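Local coordinates for phosphoserine phosphatase (Thermococcus onnurineus, PDB 4AP9), which probably removes the phosphate from L-phosphoserine in a magnesium-dependent reaction, the last step of serine biosynthesis, at residues A12-E17 and E89-K94; T21-W26 and E76-S81. All blocks are in the same frame, centred on the assembly; numbering follows the deposited sequence.

Contact 1 (A12-E17 and E89-K94); sequences AVIDIE and ETLREK
A12 and I14 of strand 11-15 meet L91 of helix 82-93 in the core of the haloacid dehalogenase fold, a Rossmann-like domain in which helices pack on a largely parallel sheet. The contact belongs to a beta-alpha-beta crossover from strand 11-15 through helix 82-93 to the neighbouring parallel strand 97-102, with a long insertion ahead of the helix.

The polar bonds stay within each element. Backbone hydrogen bonds join A12 to K97 and V99 of one neighbouring strand and V13 to L154 and M156 of the other; in the helix, K94 N donates to T90 O.

The contact across the two segments is apolar. L91 sends down one branch for each of two strand residues that point the same way, A12 and I14, while V13 between them faces the other side of the sheet. L91 CD2 lies 3.9 Å from A12 CB, and A12 CA and L91 CA are 7.3 Å apart, consistent with the small side chain of alanine. V98 of strand 97-102, M156 of strand 153-157 and I196 of helix 189-197 also touch L91, making it part of a wider buried cluster. The isoleucine meets the leucine at a slant, through the CG1 branch that is set anti to the carbonyl carbon (chi1 -56°): I14 CD1, at the end of that branch, stops 3.8 Å from L91 CD1.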
loop_
_atom_site.group_PDB
_atom_site.type_symbol
_atom_site.label_atom_id
_atom_site.label_comp_id
_atom_site.label_asym_id
_atom_site.label_seq_id
_atom_site.Cartn_x
_atom_site.Cartn_y
_atom_site.Cartn_z
ATOM N N ALA A 12 21.827 10.495 6.531
ATOM C CA ALA A 12 22.686 11.156 5.558
ATOM C C ALA A 12 23.416 10.061 4.793
ATOM O O ALA A 12 24.282 9.380 5.355
ATOM C CB ALA A 12 23.679 12.052 6.270
ATOM N N VAL A 13 23.047 9.862 3.529
ATOM C CA VAL A 13 23.698 8.854 2.681
ATOM C C VAL A 13 24.730 9.559 1.817
ATOM O O VAL A 13 24.407 10.542 1.134
ATOM C CB VAL A 13 22.691 8.131 1.763
ATOM C CG1 VAL A 13 23.387 7.093 0.874
ATOM C CG2 VAL A 13 21.603 7.455 2.593
ATOM N N ILE A 14 25.969 9.070 1.868
ATOM C CA ILE A 14 27.017 9.579 0.997
ATOM C C ILE A 14 27.502 8.509 0.026
ATOM O O ILE A 14 27.996 7.459 0.449
ATOM C CB ILE A 14 28.240 10.093 1.807
ATOM C CG1 ILE A 14 27.813 11.153 2.827
ATOM C CG2 ILE A 14 29.311 10.643 0.857
ATOM C CD1 ILE A 14 28.871 11.452 3.846
ATOM N N ASP A 15 27.356 8.776 -1.273
ATOM C CA ASP A 15 27.973 7.943 -2.300
ATOM C C ASP A 15 29.443 8.341 -2.343
ATOM O O ASP A 15 29.762 9.472 -2.700
ATOM C CB ASP A 15 27.296 8.177 -3.650
ATOM C CG ASP A 15 27.723 7.176 -4.707
ATOM O OD1 ASP A 15 28.141 6.063 -4.338
ATOM O OD2 ASP A 15 27.643 7.505 -5.914
ATOM N N ILE A 16 30.323 7.418 -1.947
ATOM C CA ILE A 16 31.731 7.706 -1.678
ATOM C C ILE A 16 32.485 8.308 -2.862
ATOM O O ILE A 16 33.166 9.321 -2.722
ATOM C CB ILE A 16 32.456 6.427 -1.200
ATOM C CG1 ILE A 16 31.878 5.988 0.141
ATOM C CG2 ILE A 16 33.959 6.667 -1.056
ATOM C CD1 ILE A 16 32.360 4.621 0.598
ATOM N N GLU A 17 32.360 7.702 -4.027
ATOM C CA GLU A 17 33.172 8.137 -5.162
ATOM C C GLU A 17 32.763 9.506 -5.671
ATOM O O GLU A 17 31.603 9.741 -5.983
ATOM C CB GLU A 17 33.102 7.115 -6.293
ATOM C CG GLU A 17 33.593 5.739 -5.890
ATOM C CD GLU A 17 33.102 4.661 -6.841
ATOM O OE1 GLU A 17 31.869 4.496 -6.980
ATOM O OE2 GLU A 17 33.947 3.980 -7.451
ATOM N N GLU A 89 31.846 13.847 10.589
ATOM C CA GLU A 89 31.697 14.251 11.989
ATOM C C GLU A 89 30.671 15.386 12.166
ATOM O O GLU A 89 29.924 15.416 13.155
ATOM C CB GLU A 89 33.051 14.629 12.593
ATOM C CG GLU A 89 33.988 13.442 12.722
ATOM C CD GLU A 89 35.354 13.806 13.274
ATOM O OE1 GLU A 89 35.660 15.012 13.413
ATOM O OE2 GLU A 89 36.126 12.869 13.561
ATOM N N THR A 90 30.636 16.305 11.205
ATOM C CA THR A 90 29.706 17.422 11.252
ATOM C C THR A 90 28.267 16.960 11.022
ATOM O O THR A 90 27.346 17.384 11.725
ATOM C CB THR A 90 30.076 18.495 10.230
ATOM O OG1 THR A 90 31.429 18.913 10.458
ATOM C CG2 THR A 90 29.140 19.711 10.373
ATOM N N LEU A 91 28.080 16.088 10.036
ATOM C CA LEU A 91 26.789 15.437 9.845
ATOM C C LEU A 91 26.240 14.847 11.146
ATOM O O LEU A 91 25.066 15.038 11.473
ATOM C CB LEU A 91 26.894 14.355 8.777
ATOM C CG LEU A 91 26.928 14.905 7.356
ATOM C CD1 LEU A 91 27.477 13.858 6.383
ATOM C CD2 LEU A 91 25.544 15.362 6.934
ATOM N N ARG A 92 27.072 14.125 11.889
ATOM C CA ARG A 92 26.625 13.608 13.184
ATOM C C ARG A 92 26.240 14.714 14.162
ATOM O O ARG A 92 25.223 14.607 14.841
ATOM C CB ARG A 92 27.678 12.725 13.828
ATOM C CG ARG A 92 27.826 11.383 13.188
ATOM C CD ARG A 92 28.490 10.437 14.164
ATOM N NE ARG A 92 28.905 9.214 13.501
ATOM C CZ ARG A 92 30.123 9.019 13.010
ATOM N NH1 ARG A 92 31.042 9.968 13.114
ATOM N NH2 ARG A 92 30.426 7.872 12.421
ATOM N N GLU A 93 27.059 15.761 14.247
ATOM C CA GLU A 93 26.739 16.900 15.106
ATOM C C GLU A 93 25.376 17.474 14.737
ATOM O O GLU A 93 24.604 17.894 15.607
ATOM C CB GLU A 93 27.788 18.005 14.976
ATOM C CG GLU A 93 29.179 17.638 15.450
ATOM C CD GLU A 93 30.155 18.789 15.284
ATOM O OE1 GLU A 93 29.735 19.956 15.461
ATOM O OE2 GLU A 93 31.338 18.526 14.976
ATOM N N LYS A 94 25.093 17.497 13.440
ATOM C CA LYS A 94 23.861 18.085 12.935
ATOM C C LYS A 94 22.679 17.122 13.058
ATOM O O LYS A 94 21.573 17.425 12.617
ATOM C CB LYS A 94 24.035 18.545 11.488
ATOM C CG LYS A 94 25.136 19.579 11.278
ATOM C CD LYS A 94 24.981 20.756 12.227
ATOM C CE LYS A 94 25.993 21.859 11.916
ATOM N NZ LYS A 94 25.760 23.073 12.744
#

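Contact 2 (T21-W26 and E76-S81); sequences TDFEFW and EKVNVS
F23 carries its ring across to K77 and V78 because CG is anti to the backbone N (chi1 180°), while V78, at chi1 177°, sets CG2 beside its own backbone N, close to one ortho carbon of the ring. The two segments are linkers between the core and the helical cap expected of this family: 21-26 enters the cap, and 76-81 returns from it to helix 82-93.

Both partners reach the phenylalanine obliquely, each at a different ortho carbon. V78 CG2 is 3.5 Å from F23 CD2, and K77 CB lies 3.6 Å from F23 CD1; both side chains cross the phenylalanine at about a right angle. On one face of the F23 ring, F25 N sits 3.6 Å above the plane, displaced toward the rim. The rest of the lysine runs out extended to a salt bridge, so its aliphatic part serves the ring while its ammonium group pairs with E28 of helix 25-33. An alanine in place of F23 would probably open a gap between the two linkers and leave V78 CG2 and the base of K77 without their shared partner.

The phenylalanine is also fixed at its backbone, in an ST turn: F23 N donates to T21 OG1 at 3.0 Å, nearly straight at 166°. That hydroxyl is further joined to segment 76-81 through a water, 2.6 Å from T21 OG1, which donates to K77 O and accepts from N79 N at 3.2 Å.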
loop_
_atom_site.group_PDB
_atom_site.type_symbol
_atom_site.label_atom_id
_atom_site.label_comp_id
_atom_site.label_asym_id
_atom_site.label_seq_id
_atom_site.Cartn_x
_atom_site.Cartn_y
_atom_site.Cartn_z
ATOM N N THR A 21 36.305 10.723 -2.059
ATOM C CA THR A 21 37.565 10.342 -2.691
ATOM C C THR A 21 37.506 10.564 -4.198
ATOM O O THR A 21 36.445 10.444 -4.813
ATOM C CB THR A 21 37.894 8.872 -2.424
ATOM O OG1 THR A 21 39.161 8.552 -3.000
ATOM C CG2 THR A 21 36.846 7.966 -3.036
ATOM N N ASP A 22 38.635 10.904 -4.811
ATOM C CA ASP A 22 38.644 10.931 -6.266
ATOM C C ASP A 22 39.244 9.660 -6.856
ATOM O O ASP A 22 39.474 9.596 -8.054
ATOM C CB ASP A 22 39.307 12.192 -6.831
ATOM C CG ASP A 22 40.674 12.435 -6.255
ATOM O OD1 ASP A 22 40.752 12.814 -5.064
ATOM O OD2 ASP A 22 41.674 12.259 -6.992
ATOM N N PHE A 23 39.472 8.649 -6.016
ATOM C CA PHE A 23 39.912 7.346 -6.519
ATOM C C PHE A 23 38.815 6.642 -7.316
ATOM O O PHE A 23 37.663 6.549 -6.882
ATOM C CB PHE A 23 40.423 6.424 -5.403
ATOM C CG PHE A 23 40.871 5.082 -5.911
ATOM C CD1 PHE A 23 42.006 4.973 -6.696
ATOM C CD2 PHE A 23 40.127 3.938 -5.649
ATOM C CE1 PHE A 23 42.414 3.742 -7.193
ATOM C CE2 PHE A 23 40.527 2.703 -6.150
ATOM C CZ PHE A 23 41.677 2.607 -6.911
ATOM N N GLU A 24 39.185 6.158 -8.496
ATOM C CA GLU A 24 38.257 5.466 -9.371
ATOM C C GLU A 24 38.820 4.106 -9.758
ATOM O O GLU A 24 39.637 4.006 -10.671
ATOM C CB GLU A 24 37.994 6.307 -10.616
ATOM C CG GLU A 24 37.231 7.569 -10.291
ATOM C CD GLU A 24 36.905 8.375 -11.521
ATOM O OE1 GLU A 24 35.933 8.019 -12.220
ATOM O OE2 GLU A 24 37.633 9.354 -11.783
ATOM N N PHE A 25 38.377 3.068 -9.053
ATOM C CA PHE A 25 38.905 1.709 -9.248
ATOM C C PHE A 25 39.042 1.260 -10.704
ATOM O O PHE A 25 40.047 0.658 -11.086
ATOM C CB PHE A 25 38.043 0.694 -8.486
ATOM C CG PHE A 25 38.451 -0.733 -8.708
ATOM C CD1 PHE A 25 39.482 -1.291 -7.973
ATOM C CD2 PHE A 25 37.791 -1.526 -9.638
ATOM C CE1 PHE A 25 39.871 -2.607 -8.170
ATOM C CE2 PHE A 25 38.176 -2.856 -9.837
ATOM C CZ PHE A 25 39.216 -3.392 -9.099
ATOM N N TRP A 26 38.020 1.493 -11.525
ATOM C CA TRP A 26 38.096 1.014 -12.902
ATOM C C TRP A 26 39.121 1.766 -13.776
ATOM O O TRP A 26 39.761 1.161 -14.655
ATOM C CB TRP A 26 36.700 0.926 -13.558
ATOM C CG TRP A 26 35.839 -0.161 -12.932
ATOM C CD1 TRP A 26 34.699 0.015 -12.189
ATOM C CD2 TRP A 26 36.082 -1.581 -12.956
ATOM N NE1 TRP A 26 34.202 -1.206 -11.783
ATOM C CE2 TRP A 26 35.039 -2.195 -12.225
ATOM C CE3 TRP A 26 37.069 -2.383 -13.533
ATOM C CZ2 TRP A 26 34.955 -3.581 -12.061
ATOM C CZ3 TRP A 26 36.987 -3.766 -13.365
ATOM C CH2 TRP A 26 35.935 -4.347 -12.629
ATOM N N GLU A 76 45.803 1.578 -1.257
ATOM C CA GLU A 76 46.815 2.588 -0.968
ATOM C C GLU A 76 46.475 3.958 -1.572
ATOM O O GLU A 76 46.977 4.987 -1.118
ATOM C CB GLU A 76 48.183 2.099 -1.439
ATOM C CG GLU A 76 48.659 0.880 -0.660
ATOM C CD GLU A 76 49.935 0.282 -1.204
ATOM O OE1 GLU A 76 50.525 0.875 -2.133
ATOM O OE2 GLU A 76 50.342 -0.789 -0.699
ATOM N N LYS A 77 45.621 3.971 -2.590
ATOM C CA LYS A 77 45.206 5.217 -3.226
ATOM C C LYS A 77 43.912 5.760 -2.620
ATOM O O LYS A 77 43.385 6.777 -3.058
ATOM C CB LYS A 77 45.038 5.024 -4.734
ATOM C CG LYS A 77 46.348 4.984 -5.500
ATOM C CD LYS A 77 46.122 5.185 -6.997
ATOM C CE LYS A 77 47.430 5.214 -7.764
ATOM N NZ LYS A 77 47.243 5.735 -9.159
ATOM N N VAL A 78 43.406 5.072 -1.611
ATOM C CA VAL A 78 42.171 5.461 -0.953
ATOM C C VAL A 78 42.500 5.917 0.454
ATOM O O VAL A 78 42.997 5.135 1.260
ATOM C CB VAL A 78 41.206 4.262 -0.864
ATOM C CG1 VAL A 78 39.937 4.645 -0.119
ATOM C CG2 VAL A 78 40.907 3.719 -2.260
ATOM N N ASN A 79 42.229 7.181 0.758
ATOM C CA ASN A 79 42.547 7.709 2.081
ATOM C C ASN A 79 41.426 8.596 2.604
ATOM O O ASN A 79 40.801 9.316 1.836
ATOM C CB ASN A 79 43.876 8.475 2.038
ATOM C CG ASN A 79 44.993 7.677 1.349
ATOM O OD1 ASN A 79 45.566 6.751 1.935
ATOM N ND2 ASN A 79 45.302 8.036 0.099
ATOM N N VAL A 80 41.156 8.519 3.904
ATOM C CA VAL A 80 40.188 9.415 4.537
ATOM C C VAL A 80 40.841 10.763 4.799
ATOM O O VAL A 80 41.643 10.901 5.718
ATOM C CB VAL A 80 39.702 8.845 5.868
ATOM C CG1 VAL A 80 38.695 9.781 6.516
ATOM C CG2 VAL A 80 39.118 7.461 5.651
ATOM N N SER A 81 40.495 11.756 3.985
ATOM C CA SER A 81 41.070 13.093 4.120
ATOM C C SER A 81 40.493 13.824 5.326
ATOM O O SER A 81 39.446 13.447 5.851
ATOM C CB SER A 81 40.805 13.907 2.857
ATOM O OG SER A 81 39.423 14.214 2.745
HETATM O O HOH W 1 41.355 9.005 -1.742
#

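In the fold
From the N terminus, strand 11-15 runs through the middle of the sheet and its end turns into the linker 21-26, which starts helix 25-33. The chain then makes a helical excursion with no strand in it and comes back through 76-81, where contact 2 closes the inner loop at the neck of the excursion. Helix 82-93 follows directly and packs on the sheet, so contact 1 closes the larger loop and contact 2 is nested within it. Their centres lie about 17 Å apart, yet they touch: I16 CG2 is 3.7 Å from T21 CG2. Contact 1 ties helix to sheet; contact 2 ties the outgoing linker to the returning one.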